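Local coordinates for protein Ser-thr phosphatase MSPP (PDB 2JFR) that probably removes phosphate from phosphoserine and phosphothreonine of proteins, as a PPM (PP2C-type) phosphatase with a metal centre of manganese and magnesium ions, at residues A[31-36]-A[48-53]; A[69-74]-A[166-171]; A[89-94]-A[111-116]. One frame throughout, in Å; residues are numbered along the deposited sequence.

From the N terminus, contact 1 comes first: strand 31-38 runs on through a short connection into helix 42-59, which folds back over the strand it has just left. Contact 2 opens on the next helix, 63-81, and closes the longest loop, returning only at residues 166-171, the approach to and start of edge strand 169-172. Contact 3 sits wholly within that span, joining 89-94 to 111-116. Contacts 1 and 2 are in series and meet where helices 42-59 and 63-81 pack together on the outer face of one sheet. Contact 3 lies on that sheet's inner face, where it ties the sheet to its partner; strands 31-38 and 89-96 are neighbours.

Contact 1 (A[31-36]-A[48-53]); sequences LYAVAD and TALKTL. With MN (manganese (II) ion), chain C; MG (magnesium ion), chain B.
Leu31 opens the contact by setting CD2 4.2 Å from Leu53 CG, where the buried strand 31-36 begins to pass beneath helix 48-53. This is one helix-on-sheet layer of the PP2C fold, a beta sandwich flanked by helices: the two segments run nearly antiparallel, at 154°, with their axes 8.9 Å apart. Every second residue of the strand, Leu31, Ala33 and Ala35, points its CB at the helix, and the small alanines let leucines reach close to the sheet. Ala33 receives both leucines on its one methyl, with CB 3.8 Å from Leu50 CD2 and 4.0 Å from Leu53 CD2. Leu53 gets there with CG anti to its backbone N (chi1 179°), whereas Leu50 turns CG anti to its carbonyl carbon (chi1 -64°) and lays the branch across two strand residues. At Ala35 the methyl meets the branch point, CB to Leu50 CG 4.0 Å; beyond it Leu50 rests on Ala24 and Leu92 of the flanking strands. The packing is entirely apolar; just past it on the strand comes the metal ligand Asp36. It bridges the two ions with one carboxylate, joined at the manganese by Asp186 and Asp224 and at the magnesium by the Gly37 carbonyl: OD2 lies 2.1 Å from the manganese and OD1 2.0 Å from the magnesium, and water 1 also bridges both ions.

Contact 2 (A[69-74]-A[166-171]); sequences AVQQAN and IGPDVF
Ile166 lies beside one turn of helix 69-74, touching Val70, Gln71 and Asn74. In the conformer described here, one of two modelled, its CD1 touches Val70 CG1 at 3.8 Å, the two side chains crossing at about a right angle, and also meets Asn74 CB at 3.7 Å. The other branch, CG2, comes against the Asn74 amide, 3.3 Å from OD1. Both reaches follow from this conformer's chi1 of 49°, which sets CG1 between the backbone N and the carbonyl carbon and CG2 anti to that carbon. Gln71 grips the backbone of the same residue: NE2 donates to Ile166 O over 3.2 Å, almost straight at 172°. The acceptor lies in the plane of the glutamine amide, but the donor stands above the carbonyl plane, 39° out of it. A bend at chi2 folds the glutamine chain to this point, and its NE2 also passes 4.1 Å from Pro168 CD. Helix 63-81 is thereby joined to the loop leading into edge strand 169-172 of the PP2C sandwich. Val70 CG1 completes the apolar side at 4.3 Å from Pro168 CG, with Val108 of neighbouring strand 106-110 touching both residues. In the second shell, the Asn74 amide is held by the loop residues Gly161, whose N bonds to OD1, and Gly163, whose O bonds to ND2. Further out, Asp169 pins the start of the strand through salt bridges to Arg138 and Arg158.

Contact 3 (A[89-94]-A[111-116]); sequences GTTLTA and GDSPLY
Thr93 OG1 is held from two directions, giving its proton to Ser113 O at 2.6 Å and accepting one from water 6 at 2.7 Å. The serine carbonyl takes the hydroxyl in its own plane, with a C=O...donor angle of 149°. Water 6 in turn accepts from Ser113 N at 3.0 Å, so the one threonine hydroxyl serves both ends of the serine backbone, directly at O and through water at N. The first torsion of Thr93 turns OG1 beside its backbone N, anti to the carbonyl carbon. Two residues earlier, Thr91 OG1 donates to Ser113 OG at 2.7 Å and accepts from the backbone N of Asp36, linking the serine hydroxyl to the strand that carries a metal ligand. These buried bonds tie strand 89-96 of one sheet of the PP2C beta sandwich to the loop that leads from Gly111 into strand 115-119 of the other. Ile183 of that second sheet packs on both Thr93 and Leu115. At the start of 111-116, Thr91 CG2 lies 3.9 Å from Gly111 CA. Gly111, at phi 102° and psi -143°, a conformation open essentially to glycine, lets the methyl come this close to the backbone. The same methyl approaches Asp112 OD1 at 3.4 Å, the side chains passing at a slant. Asp112 is a ligand of a further magnesium site seen in a crystal structure of this protein, not occupied through this residue here; its side chain sits beside Asp186 at the metal centre, about 4 Å from a bound magnesium and about 5 Å from a phosphate.

Contact 1 (A[31-36]-A[48-53])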
loop_
_atom_site.group_PDB
_atom_site.type_symbol
_atom_site.label_atom_id
_atom_site.label_comp_id
_atom_site.label_asym_id
_atom_site.label_seq_id
_atom_site.Cartn_x
_atom_site.Cartn_y
_atom_site.Cartn_z
ATOM N N LEU A 31 -2.872 -3.301 -12.510
ATOM C CA LEU A 31 -3.071 -3.560 -11.079
ATOM C C LEU A 31 -1.749 -3.481 -10.321
ATOM O O LEU A 31 -0.754 -4.130 -10.680
ATOM C CB LEU A 31 -3.666 -4.964 -10.880
ATOM C CG LEU A 31 -3.959 -5.337 -9.442
ATOM C CD1 LEU A 31 -5.055 -4.465 -8.846
ATOM C CD2 LEU A 31 -4.340 -6.816 -9.333
ATOM N N TYR A 32 -1.776 -2.727 -9.242
ATOM C CA TYR A 32 -0.609 -2.471 -8.397
ATOM C C TYR A 32 -1.048 -2.603 -6.971
ATOM O O TYR A 32 -2.108 -2.136 -6.595
ATOM C CB TYR A 32 -0.054 -1.071 -8.660
ATOM C CG TYR A 32 0.365 -0.926 -10.107
ATOM C CD1 TYR A 32 1.622 -1.321 -10.508
ATOM C CD2 TYR A 32 -0.511 -0.482 -11.073
ATOM C CE1 TYR A 32 2.024 -1.236 -11.816
ATOM C CE2 TYR A 32 -0.107 -0.429 -12.422
ATOM C CZ TYR A 32 1.144 -0.812 -12.740
ATOM O OH TYR A 32 1.512 -0.754 -14.088
ATOM N N ALA A 33 -0.205 -3.194 -6.102
ATOM C CA ALA A 33 -0.633 -3.328 -4.724
ATOM C C ALA A 33 0.563 -3.508 -3.799
ATOM O O ALA A 33 1.614 -4.027 -4.196
ATOM C CB ALA A 33 -1.589 -4.516 -4.547
ATOM N N VAL A 34 0.337 -3.132 -2.559
ATOM C CA VAL A 34 1.204 -3.461 -1.429
ATOM C C VAL A 34 0.357 -4.082 -0.343
ATOM O O VAL A 34 -0.748 -3.633 -0.068
ATOM C CB VAL A 34 1.939 -2.212 -0.907
ATOM C CG1 VAL A 34 2.711 -2.493 0.385
ATOM C CG2 VAL A 34 2.843 -1.634 -1.972
ATOM N N ALA A 35 0.940 -5.094 0.303
ATOM C CA ALA A 35 0.324 -5.742 1.466
ATOM C C ALA A 35 1.384 -5.841 2.557
ATOM O O ALA A 35 2.447 -6.402 2.328
ATOM C CB ALA A 35 -0.204 -7.115 1.095
ATOM N N ASP A 36 1.081 -5.292 3.716
ATOM C CA ASP A 36 2.000 -5.326 4.859
ATOM C C ASP A 36 1.445 -6.302 5.881
ATOM O O ASP A 36 0.465 -6.023 6.576
ATOM C CB ASP A 36 2.115 -3.922 5.467
ATOM C CG ASP A 36 3.006 -3.872 6.697
ATOM O OD1 ASP A 36 3.346 -4.970 7.194
ATOM O OD2 ASP A 36 3.333 -2.750 7.118
ATOM N N THR A 48 -0.374 -14.430 0.430
ATOM C CA THR A 48 -1.601 -15.076 0.007
ATOM C C THR A 48 -2.597 -14.023 -0.473
ATOM O O THR A 48 -3.292 -14.251 -1.458
ATOM C CB THR A 48 -2.201 -15.876 1.167
ATOM O OG1 THR A 48 -1.282 -16.900 1.564
ATOM C CG2 THR A 48 -3.514 -16.521 0.779
ATOM N N ALA A 49 -2.682 -12.909 0.241
ATOM C CA ALA A 49 -3.620 -11.865 -0.180
ATOM C C ALA A 49 -3.336 -11.434 -1.617
ATOM O O ALA A 49 -4.264 -11.282 -2.403
ATOM C CB ALA A 49 -3.560 -10.680 0.756
ATOM N N LEU A 50 -2.061 -11.208 -1.938
ATOM C CA LEU A 50 -1.750 -10.727 -3.284
ATOM C C LEU A 50 -1.932 -11.789 -4.344
ATOM O O LEU A 50 -2.364 -11.472 -5.455
ATOM C CB LEU A 50 -0.357 -10.096 -3.320
ATOM C CG LEU A 50 -0.179 -8.853 -2.472
ATOM C CD1 LEU A 50 1.176 -8.243 -2.764
ATOM C CD2 LEU A 50 -1.302 -7.835 -2.678
ATOM N N LYS A 51 -1.627 -13.048 -4.029
ATOM C CA LYS A 51 -1.860 -14.121 -4.992
ATOM C C LYS A 51 -3.338 -14.202 -5.313
ATOM O O LYS A 51 -3.750 -14.361 -6.478
ATOM C CB LYS A 51 -1.326 -15.435 -4.456
ATOM C CG LYS A 51 -1.402 -16.586 -5.411
ATOM C CD LYS A 51 -0.782 -17.884 -4.935
ATOM C CE LYS A 51 -0.690 -18.934 -6.059
ATOM N NZ LYS A 51 -0.054 -20.203 -5.602
ATOM N N THR A 52 -4.160 -14.157 -4.293
ATOM C CA THR A 52 -5.604 -14.242 -4.484
ATOM C C THR A 52 -6.143 -12.997 -5.203
ATOM O O THR A 52 -6.996 -13.114 -6.084
ATOM C CB THR A 52 -6.304 -14.448 -3.146
ATOM O OG1 THR A 52 -5.814 -15.623 -2.483
ATOM C CG2 THR A 52 -7.821 -14.545 -3.277
ATOM N N LEU A 53 -5.653 -11.843 -4.842
ATOM C CA LEU A 53 -6.049 -10.603 -5.477
ATOM C C LEU A 53 -5.757 -10.657 -6.961
ATOM O O LEU A 53 -6.607 -10.324 -7.803
ATOM C CB LEU A 53 -5.288 -9.426 -4.875
ATOM C CG LEU A 53 -5.596 -8.084 -5.480
ATOM C CD1 LEU A 53 -7.010 -7.610 -5.129
ATOM C CD2 LEU A 53 -4.617 -7.078 -4.997
HETATM MN MN MN C . 4.931 -2.205 8.367
HETATM MG MG MG B . 4.382 -5.904 8.625
HETATM O O HOH W 1 5.523 -4.195 9.144
HETATM O O HOH W 2 5.508 -7.128 9.854
HETATM O O HOH W 3 5.695 -6.303 7.071
HETATM O O HOH W 4 3.190 -5.174 10.118
HETATM O O HOH W 5 3.779 -2.193 10.068
#

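Contact 2 (A[69-74]-A[166-171])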
loop_
_atom_site.group_PDB
_atom_site.type_symbol
_atom_site.label_atom_id
_atom_site.label_comp_id
_atom_site.label_asym_id
_atom_site.label_seq_id
_atom_site.Cartn_x
_atom_site.Cartn_y
_atom_site.Cartn_z
ATOM N N ALA A 69 -12.325 -9.488 -5.571
ATOM C CA ALA A 69 -11.011 -10.112 -5.367
ATOM C C ALA A 69 -10.469 -9.778 -3.997
ATOM O O ALA A 69 -9.840 -10.622 -3.357
ATOM C CB ALA A 69 -10.068 -9.659 -6.456
ATOM N N VAL A 70 -10.721 -8.556 -3.517
ATOM C CA VAL A 70 -10.305 -8.195 -2.172
ATOM C C VAL A 70 -11.093 -9.013 -1.142
ATOM O O VAL A 70 -10.520 -9.485 -0.165
ATOM C CB VAL A 70 -10.466 -6.686 -1.967
ATOM C CG1 VAL A 70 -10.254 -6.292 -0.487
ATOM C CG2 VAL A 70 -9.476 -5.924 -2.875
ATOM N N GLN A 71 -12.399 -9.195 -1.346
ATOM C CA GLN A 71 -13.184 -10.011 -0.483
ATOM C C GLN A 71 -12.670 -11.436 -0.479
ATOM O O GLN A 71 -12.570 -12.067 0.584
ATOM C CB GLN A 71 -14.644 -10.037 -0.912
ATOM C CG GLN A 71 -15.396 -8.720 -0.779
ATOM C CD GLN A 71 -15.574 -8.361 0.677
ATOM O OE1 GLN A 71 -15.932 -9.136 1.547
ATOM N NE2 GLN A 71 -15.309 -7.129 0.985
ATOM N N GLN A 72 -12.337 -11.990 -1.634
ATOM C CA GLN A 72 -11.842 -13.339 -1.693
ATOM C C GLN A 72 -10.482 -13.455 -1.024
ATOM O O GLN A 72 -10.206 -14.464 -0.370
ATOM C CB GLN A 72 -11.791 -13.768 -3.150
ATOM C CG GLN A 72 -13.196 -14.051 -3.703
ATOM C CD GLN A 72 -14.055 -14.971 -2.776
ATOM O OE1 GLN A 72 -13.664 -16.060 -2.380
ATOM N NE2 GLN A 72 -15.232 -14.484 -2.293
ATOM N N ALA A 73 -9.638 -12.456 -1.164
ATOM C CA ALA A 73 -8.349 -12.446 -0.492
ATOM C C ALA A 73 -8.547 -12.493 1.027
ATOM O O ALA A 73 -7.888 -13.246 1.735
ATOM C CB ALA A 73 -7.520 -11.237 -0.893
ATOM N N ASN A 74 -9.480 -11.664 1.526
ATOM C CA ASN A 74 -9.790 -11.689 2.955
ATOM C C ASN A 74 -10.203 -13.086 3.410
ATOM O O ASN A 74 -9.714 -13.577 4.418
ATOM C CB ASN A 74 -10.896 -10.670 3.239
ATOM C CG ASN A 74 -11.228 -10.671 4.690
ATOM O OD1 ASN A 74 -10.412 -10.284 5.512
ATOM N ND2 ASN A 74 -12.424 -11.151 5.025
ATOM N N ILE A 166 -14.878 -7.785 5.741
ATOM C CA ILE A 166 -14.115 -6.543 5.748
ATOM C C ILE A 166 -14.845 -5.525 4.894
ATOM O O ILE A 166 -15.600 -5.846 3.949
ATOM C CB ILE A 166 -12.692 -6.566 5.153
ATOM C CG1 ILE A 166 -12.698 -7.241 3.783
ATOM C CG2 ILE A 166 -11.762 -7.297 6.064
ATOM C CD1 ILE A 166 -11.434 -7.056 3.021
ATOM N N GLY A 167 -14.553 -4.258 5.307
ATOM C CA GLY A 167 -15.079 -3.122 4.607
ATOM C C GLY A 167 -13.903 -2.191 4.205
ATOM O O GLY A 167 -13.636 -1.246 4.910
ATOM N N PRO A 168 -13.296 -2.485 3.063
ATOM C CA PRO A 168 -12.219 -1.617 2.630
ATOM C C PRO A 168 -12.784 -0.254 2.201
ATOM O O PRO A 168 -13.923 -0.118 1.799
ATOM C CB PRO A 168 -11.623 -2.335 1.406
ATOM C CG PRO A 168 -12.743 -3.073 0.814
ATOM C CD PRO A 168 -13.520 -3.564 2.043
ATOM N N ASP A 169 -11.925 0.752 2.252
ATOM C CA ASP A 169 -12.230 2.005 1.582
ATOM C C ASP A 169 -12.052 1.796 0.073
ATOM O O ASP A 169 -11.164 1.043 -0.352
ATOM C CB ASP A 169 -11.321 3.099 2.055
ATOM C CG ASP A 169 -11.599 3.622 3.455
ATOM O OD1 ASP A 169 -12.683 3.290 4.023
ATOM O OD2 ASP A 169 -10.735 4.317 4.013
ATOM N N VAL A 170 -12.883 2.467 -0.701
ATOM C CA VAL A 170 -12.912 2.373 -2.162
ATOM C C VAL A 170 -13.096 3.763 -2.694
ATOM O O VAL A 170 -14.114 4.377 -2.356
ATOM C CB VAL A 170 -14.051 1.469 -2.626
ATOM C CG1 VAL A 170 -14.070 1.394 -4.163
ATOM C CG2 VAL A 170 -13.943 0.110 -1.974
ATOM N N PHE A 171 -12.229 4.304 -3.549
ATOM C CA PHE A 171 -12.504 5.614 -4.091
ATOM C C PHE A 171 -11.706 5.812 -5.361
ATOM O O PHE A 171 -10.621 5.242 -5.570
ATOM C CB PHE A 171 -12.173 6.754 -3.124
ATOM C CG PHE A 171 -13.201 7.869 -3.294
ATOM C CD1 PHE A 171 -14.435 7.742 -2.763
ATOM C CD2 PHE A 171 -12.917 9.023 -4.048
ATOM C CE1 PHE A 171 -15.386 8.744 -2.948
ATOM C CE2 PHE A 171 -13.866 9.995 -4.205
ATOM C CZ PHE A 171 -15.101 9.841 -3.691
#

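Contact 3 (A[89-94]-A[111-116])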
loop_
_atom_site.group_PDB
_atom_site.type_symbol
_atom_site.label_atom_id
_atom_site.label_comp_id
_atom_site.label_asym_id
_atom_site.label_seq_id
_atom_site.Cartn_x
_atom_site.Cartn_y
_atom_site.Cartn_z
ATOM N N GLY A 89 -2.379 -11.205 10.011
ATOM C CA GLY A 89 -3.215 -10.635 8.957
ATOM C C GLY A 89 -2.347 -9.718 8.147
ATOM O O GLY A 89 -1.109 -9.741 8.206
ATOM N N THR A 90 -2.996 -8.854 7.341
ATOM C CA THR A 90 -2.245 -7.965 6.475
ATOM C C THR A 90 -3.047 -6.738 6.147
ATOM O O THR A 90 -4.259 -6.754 6.100
ATOM C CB THR A 90 -1.827 -8.710 5.172
ATOM O OG1 THR A 90 -0.933 -7.905 4.405
ATOM C CG2 THR A 90 -2.992 -9.178 4.352
ATOM N N THR A 91 -2.324 -5.667 5.870
ATOM C CA THR A 91 -2.902 -4.542 5.149
ATOM C C THR A 91 -3.030 -4.907 3.692
ATOM O O THR A 91 -2.381 -5.855 3.194
ATOM C CB THR A 91 -2.085 -3.281 5.305
ATOM O OG1 THR A 91 -0.939 -3.438 4.469
ATOM C CG2 THR A 91 -1.687 -2.970 6.720
ATOM N N LEU A 92 -3.783 -4.106 2.941
ATOM C CA LEU A 92 -3.769 -4.200 1.500
ATOM C C LEU A 92 -4.165 -2.865 0.941
ATOM O O LEU A 92 -5.214 -2.322 1.301
ATOM C CB LEU A 92 -4.746 -5.261 1.025
ATOM C CG LEU A 92 -4.861 -5.393 -0.529
ATOM C CD1 LEU A 92 -3.563 -5.815 -1.133
ATOM C CD2 LEU A 92 -5.994 -6.366 -0.893
ATOM N N THR A 93 -3.348 -2.338 0.009
ATOM C CA THR A 93 -3.709 -1.180 -0.780
ATOM C C THR A 93 -3.507 -1.570 -2.238
ATOM O O THR A 93 -2.380 -1.925 -2.609
ATOM C CB THR A 93 -2.896 0.039 -0.431
ATOM O OG1 THR A 93 -3.222 0.358 0.914
ATOM C CG2 THR A 93 -3.183 1.214 -1.337
ATOM N N ALA A 94 -4.575 -1.526 -2.998
ATOM C CA ALA A 94 -4.550 -1.913 -4.408
ATOM C C ALA A 94 -5.017 -0.727 -5.245
ATOM O O ALA A 94 -5.999 -0.048 -4.904
ATOM C CB ALA A 94 -5.458 -3.112 -4.634
ATOM N N GLY A 111 -6.144 -0.874 6.125
ATOM C CA GLY A 111 -4.957 -0.817 6.926
ATOM C C GLY A 111 -4.227 0.500 6.721
ATOM O O GLY A 111 -4.867 1.542 6.597
ATOM N N ASP A 112 -2.895 0.470 6.720
ATOM C CA ASP A 112 -2.094 1.680 6.788
ATOM C C ASP A 112 -0.919 1.683 5.805
ATOM O O ASP A 112 0.105 2.292 6.109
ATOM C CB ASP A 112 -1.581 1.935 8.212
ATOM C CG ASP A 112 -0.571 0.913 8.678
ATOM O OD1 ASP A 112 -0.379 -0.119 7.998
ATOM O OD2 ASP A 112 0.009 1.209 9.755
ATOM N N SER A 113 -1.089 1.081 4.645
ATOM C CA SER A 113 -0.069 1.153 3.589
ATOM C C SER A 113 -0.480 2.209 2.579
ATOM O O SER A 113 -1.332 1.933 1.736
ATOM C CB SER A 113 0.060 -0.208 2.910
ATOM O OG SER A 113 0.414 -1.232 3.836
ATOM N N PRO A 114 -0.019 3.433 2.664
ATOM C CA PRO A 114 -0.724 4.505 1.940
ATOM C C PRO A 114 -0.473 4.543 0.466
ATOM O O PRO A 114 0.549 4.103 -0.081
ATOM C CB PRO A 114 -0.241 5.783 2.602
ATOM C CG PRO A 114 0.374 5.341 3.904
ATOM C CD PRO A 114 0.999 4.005 3.543
ATOM N N LEU A 115 -1.440 5.185 -0.215
ATOM C CA LEU A 115 -1.278 5.681 -1.568
ATOM C C LEU A 115 -0.995 7.182 -1.506
ATOM O O LEU A 115 -1.708 7.918 -0.841
ATOM C CB LEU A 115 -2.548 5.450 -2.361
ATOM C CG LEU A 115 -2.612 6.101 -3.749
ATOM C CD1 LEU A 115 -1.582 5.507 -4.663
ATOM C CD2 LEU A 115 -4.016 5.988 -4.319
ATOM N N TYR A 116 0.007 7.595 -2.264
ATOM C CA TYR A 116 0.378 8.988 -2.431
ATOM C C TYR A 116 0.303 9.379 -3.882
ATOM O O TYR A 116 0.578 8.550 -4.774
ATOM C CB TYR A 116 1.810 9.272 -1.963
ATOM C CG TYR A 116 2.173 8.762 -0.611
ATOM C CD1 TYR A 116 2.113 9.553 0.518
ATOM C CD2 TYR A 116 2.568 7.419 -0.432
ATOM C CE1 TYR A 116 2.472 9.030 1.776
ATOM C CE2 TYR A 116 2.930 6.908 0.777
ATOM C CZ TYR A 116 2.870 7.709 1.878
ATOM O OH TYR A 116 3.217 7.169 3.107
HETATM O O HOH W 6 -3.555 -0.161 3.540
#